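Local coordinates for serine hydrolase CCSP0084 (Cycloclasticus sp. P1, PDB 4I3F), which probably hydrolyses esters and carbon-carbon bonds of ring meta-cleavage products, as a serine hydrolase of the alpha/beta hydrolase fold from a bacterium that degrades polyaromatic hydrocarbons, at residues A[182-187]-A[278-283]. Residues are numbered along the deposited sequence; the frame is centred on the assembly and turned at random.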
ATOM      1  N   LYS A 182     -11.419  -3.011 -12.312  1.00 13.96           N
ATOM      2  CA  LYS A 182     -10.601  -1.909 -12.840  1.00 12.82           C
ATOM      3  C   LYS A 182      -9.185  -1.865 -12.270  1.00 14.31           C
ATOM      4  O   LYS A 182      -8.306  -1.192 -12.817  1.00 13.31           O
ATOM      5  CB  LYS A 182     -11.300  -0.563 -12.618  1.00 12.08           C
ATOM      6  CG  LYS A 182     -12.490  -0.325 -13.534  1.00 15.05           C
ATOM      7  CD  LYS A 182     -12.027  -0.213 -14.988  1.00 21.96           C
ATOM      8  CE  LYS A 182     -13.194   0.021 -15.929  1.00 34.53           C
ATOM      9  NZ  LYS A 182     -12.744   0.197 -17.348  1.00 41.98           N
ATOM     10  N   PHE A 183      -8.957  -2.579 -11.174  1.00 13.61           N
ATOM     11  CA  PHE A 183      -7.621  -2.690 -10.608  1.00 16.27           C
ATOM     12  C   PHE A 183      -6.699  -3.542 -11.475  1.00 15.98           C
ATOM     13  O   PHE A 183      -5.483  -3.558 -11.270  1.00 14.13           O
ATOM     14  CB  PHE A 183      -7.679  -3.285  -9.195  1.00 17.07           C
ATOM     15  CG  PHE A 183      -7.993  -2.279  -8.126  1.00 18.21           C
ATOM     16  CD1 PHE A 183      -7.083  -1.278  -7.813  1.00 24.54           C
ATOM     17  CD2 PHE A 183      -9.186  -2.340  -7.423  1.00 17.63           C
ATOM     18  CE1 PHE A 183      -7.363  -0.347  -6.821  1.00 22.59           C
ATOM     19  CE2 PHE A 183      -9.477  -1.410  -6.431  1.00 20.54           C
ATOM     20  CZ  PHE A 183      -8.561  -0.421  -6.125  1.00 20.29           C
ATOM     21  N   LEU A 184      -7.274  -4.260 -12.431  1.00 14.59           N
ATOM     22  CA  LEU A 184      -6.481  -5.098 -13.316  1.00 15.61           C
ATOM     23  C   LEU A 184      -6.699  -4.677 -14.765  1.00 16.54           C
ATOM     24  O   LEU A 184      -7.792  -4.237 -15.132  1.00 17.94           O
ATOM     25  CB  LEU A 184      -6.863  -6.567 -13.132  1.00 19.95           C
ATOM     26  CG  LEU A 184      -6.482  -7.141 -11.768  1.00 23.27           C
ATOM     27  CD1 LEU A 184      -7.305  -8.361 -11.446  1.00 26.05           C
ATOM     28  CD2 LEU A 184      -5.014  -7.494 -11.761  1.00 26.35           C
ATOM     29  N   PHE A 185      -5.656  -4.801 -15.581  1.00 15.66           N
ATOM     30  CA  PHE A 185      -5.793  -4.568 -17.014  1.00 17.43           C
ATOM     31  C   PHE A 185      -6.514  -5.741 -17.684  1.00 20.91           C
ATOM     32  O   PHE A 185      -7.321  -5.541 -18.599  1.00 23.04           O
ATOM     33  CB  PHE A 185      -4.421  -4.347 -17.665  1.00 17.15           C
ATOM     34  CG  PHE A 185      -4.494  -4.153 -19.154  1.00 21.02           C
ATOM     35  CD1 PHE A 185      -4.718  -2.893 -19.692  1.00 21.58           C
ATOM     36  CD2 PHE A 185      -4.353  -5.234 -20.015  1.00 20.36           C
ATOM     37  CE1 PHE A 185      -4.797  -2.721 -21.078  1.00 21.07           C
ATOM     38  CE2 PHE A 185      -4.435  -5.071 -21.388  1.00 22.39           C
ATOM     39  CZ  PHE A 185      -4.653  -3.807 -21.916  1.00 21.91           C
ATOM     40  N   ASP A 186      -6.212  -6.961 -17.232  1.00 18.75           N
ATOM     41  CA  ASP A 186      -6.905  -8.166 -17.694  1.00 20.62           C
ATOM     42  C   ASP A 186      -7.567  -8.833 -16.497  1.00 26.50           C
ATOM     43  O   ASP A 186      -6.935  -9.606 -15.784  1.00 26.58           O
ATOM     44  CB  ASP A 186      -5.934  -9.139 -18.386  1.00 22.44           C
ATOM     45  CG  ASP A 186      -6.588 -10.472 -18.761  1.00 29.24           C
ATOM     46  OD1 ASP A 186      -7.821 -10.590 -18.673  1.00 30.70           O
ATOM     47  OD2 ASP A 186      -5.860 -11.409 -19.161  1.00 34.22           O
ATOM     48  N   PRO A 187      -8.858  -8.537 -16.278  1.00 24.21           N
ATOM     49  CA  PRO A 187      -9.584  -9.027 -15.102  1.00 26.98           C
ATOM     50  C   PRO A 187      -9.637 -10.557 -15.009  1.00 26.97           C
ATOM     51  O   PRO A 187      -9.794 -11.074 -13.909  1.00 31.26           O
ATOM     52  CB  PRO A 187     -10.999  -8.471 -15.307  1.00 31.40           C
ATOM     53  CG  PRO A 187     -10.845  -7.331 -16.244  1.00 28.06           C
ATOM     54  CD  PRO A 187      -9.699  -7.692 -17.143  1.00 24.83           C
ATOM     55  N   GLY A 278      -2.631  -3.262 -14.769  1.00 12.24           N
ATOM     56  CA  GLY A 278      -3.464  -2.409 -13.943  1.00  9.99           C
ATOM     57  C   GLY A 278      -2.786  -2.019 -12.651  1.00  9.95           C
ATOM     58  O   GLY A 278      -1.666  -2.454 -12.355  1.00  9.15           O
ATOM     59  N   HIS A 279      -3.469  -1.184 -11.873  1.00  8.98           N
ATOM     60  CA  HIS A 279      -2.925  -0.713 -10.600  1.00  9.74           C
ATOM     61  C   HIS A 279      -2.306  -1.799  -9.713  1.00 12.14           C
ATOM     62  O   HIS A 279      -1.247  -1.584  -9.114  1.00 16.71           O
ATOM     63  CB  HIS A 279      -3.976   0.049  -9.792  1.00 10.67           C
ATOM     64  CG  HIS A 279      -3.422   0.621  -8.526  1.00  8.54           C
ATOM     65  ND1 HIS A 279      -2.462   1.611  -8.523  1.00 10.00           N
ATOM     66  CD2 HIS A 279      -3.630   0.290  -7.229  1.00 15.91           C
ATOM     67  CE1 HIS A 279      -2.133   1.894  -7.275  1.00 16.85           C
ATOM     68  NE2 HIS A 279      -2.822   1.101  -6.470  1.00 18.24           N
ATOM     69  N   TRP A 280      -2.970  -2.947  -9.609  1.00 14.18           N
ATOM     70  CA  TRP A 280      -2.441  -4.061  -8.813  1.00 11.84           C
ATOM     71  C   TRP A 280      -1.359  -4.820  -9.570  1.00 13.69           C
ATOM     72  O   TRP A 280      -1.592  -5.955 -10.003  1.00 13.29           O
ATOM     73  CB  TRP A 280      -3.560  -5.039  -8.449  1.00 13.16           C
ATOM     74  CG  TRP A 280      -4.465  -4.562  -7.351  1.00 15.19           C
ATOM     75  CD1 TRP A 280      -4.230  -3.534  -6.477  1.00 23.10           C
ATOM     76  CD2 TRP A 280      -5.751  -5.093  -7.011  1.00 19.25           C
ATOM     77  NE1 TRP A 280      -5.295  -3.398  -5.619  1.00 24.12           N
ATOM     78  CE2 TRP A 280      -6.242  -4.341  -5.925  1.00 20.27           C
ATOM     79  CE3 TRP A 280      -6.536  -6.131  -7.520  1.00 17.93           C
ATOM     80  CZ2 TRP A 280      -7.483  -4.599  -5.337  1.00 24.57           C
ATOM     81  CZ3 TRP A 280      -7.771  -6.385  -6.934  1.00 23.94           C
ATOM     82  CH2 TRP A 280      -8.231  -5.621  -5.857  1.00 22.36           C
ATOM     83  N   VAL A 281      -0.191  -4.197  -9.719  1.00 14.06           N
ATOM     84  CA  VAL A 281       0.939  -4.784 -10.443  1.00 12.20           C
ATOM     85  C   VAL A 281       1.313  -6.135  -9.846  1.00 10.88           C
ATOM     86  O   VAL A 281       1.657  -7.068 -10.574  1.00  9.07           O
ATOM     87  CB  VAL A 281       2.187  -3.861 -10.389  1.00 11.10           C
ATOM     88  CG1 VAL A 281       3.344  -4.481 -11.143  1.00 12.97           C
ATOM     89  CG2 VAL A 281       1.874  -2.478 -10.968  1.00 13.34           C
ATOM     90  N   GLN A 282       1.222  -6.237  -8.521  1.00  9.52           N
ATOM     91  CA  GLN A 282       1.644  -7.437  -7.805  1.00 10.91           C
ATOM     92  C   GLN A 282       0.712  -8.630  -8.005  1.00 11.12           C
ATOM     93  O   GLN A 282       1.097  -9.771  -7.737  1.00 12.25           O
ATOM     94  CB  GLN A 282       1.827  -7.132  -6.308  1.00 11.48           C
ATOM     95  CG  GLN A 282       0.587  -7.314  -5.428  1.00 11.65           C
ATOM     96  CD  GLN A 282      -0.462  -6.207  -5.560  1.00 11.97           C
ATOM     97  OE1 GLN A 282      -0.438  -5.396  -6.488  1.00 14.61           O
ATOM     98  NE2 GLN A 282      -1.398  -6.184  -4.615  1.00 15.74           N
ATOM     99  N   ILE A 283      -0.513  -8.368  -8.467  1.00 10.46           N
ATOM    100  CA  ILE A 283      -1.456  -9.431  -8.788  1.00 10.33           C
ATOM    101  C   ILE A 283      -1.437  -9.720 -10.286  1.00 14.40           C
ATOM    102  O   ILE A 283      -1.487 -10.875 -10.698  1.00 17.68           O
ATOM    103  CB  ILE A 283      -2.910  -9.063  -8.388  1.00 14.07           C
ATOM    104  CG1 ILE A 283      -2.993  -8.617  -6.930  1.00 17.90           C
ATOM    105  CG2 ILE A 283      -3.861 -10.242  -8.651  1.00 15.36           C
ATOM    106  CD1 ILE A 283      -2.573  -9.664  -5.949  1.00 18.05           C
TER
HETATM  107  O   HOH W   1      -5.781  -0.101 -13.150  1.00 11.66           O
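F183 lies flat against the indole of W280 in an offset stack: its ring and the five-membered ring are nearly parallel, planes at 3°, with centroids 4.2 Å apart. F183 CB stands over the centre of the six-membered ring, 3.5 Å from its centroid, a CH-pi contact, while the phenyl also covers CE2 and CZ2. This fit follows from F183 chi1 of -83°, which sets CG beside the backbone N. H279 fills the flank, its CD2 meeting F183 CE1 at 3.8 Å near the phenyl plane; the two rings meet rim to rim, so H279 adds a side wall and no second stack. At the backbone end of the stack, W280 N donates a hydrogen bond to F183 O, 3.1 Å and nearly straight at 169°. A water bridges K182 O and H279 N. G278 has no side chain, and the L184 backbone settles into the hollow there, the two CA atoms 4.1 Å apart; E284 accepts hydrogen bonds from F185 N, D186 N and G278 N. The L184 methyl CD2 reaches I283 CB at 4.3 Å. H279 ND1 bonds D251 and its ring touches S125 of the probable nucleophile elbow, consistent with a Ser-His-Asp triad. F253 also stacks on F183. The contact thus joins the loop between helices 173-182 and 194-206 to the turn between strand 269-274 and helix 281-284, with R201 of helix 194-206 touching W280.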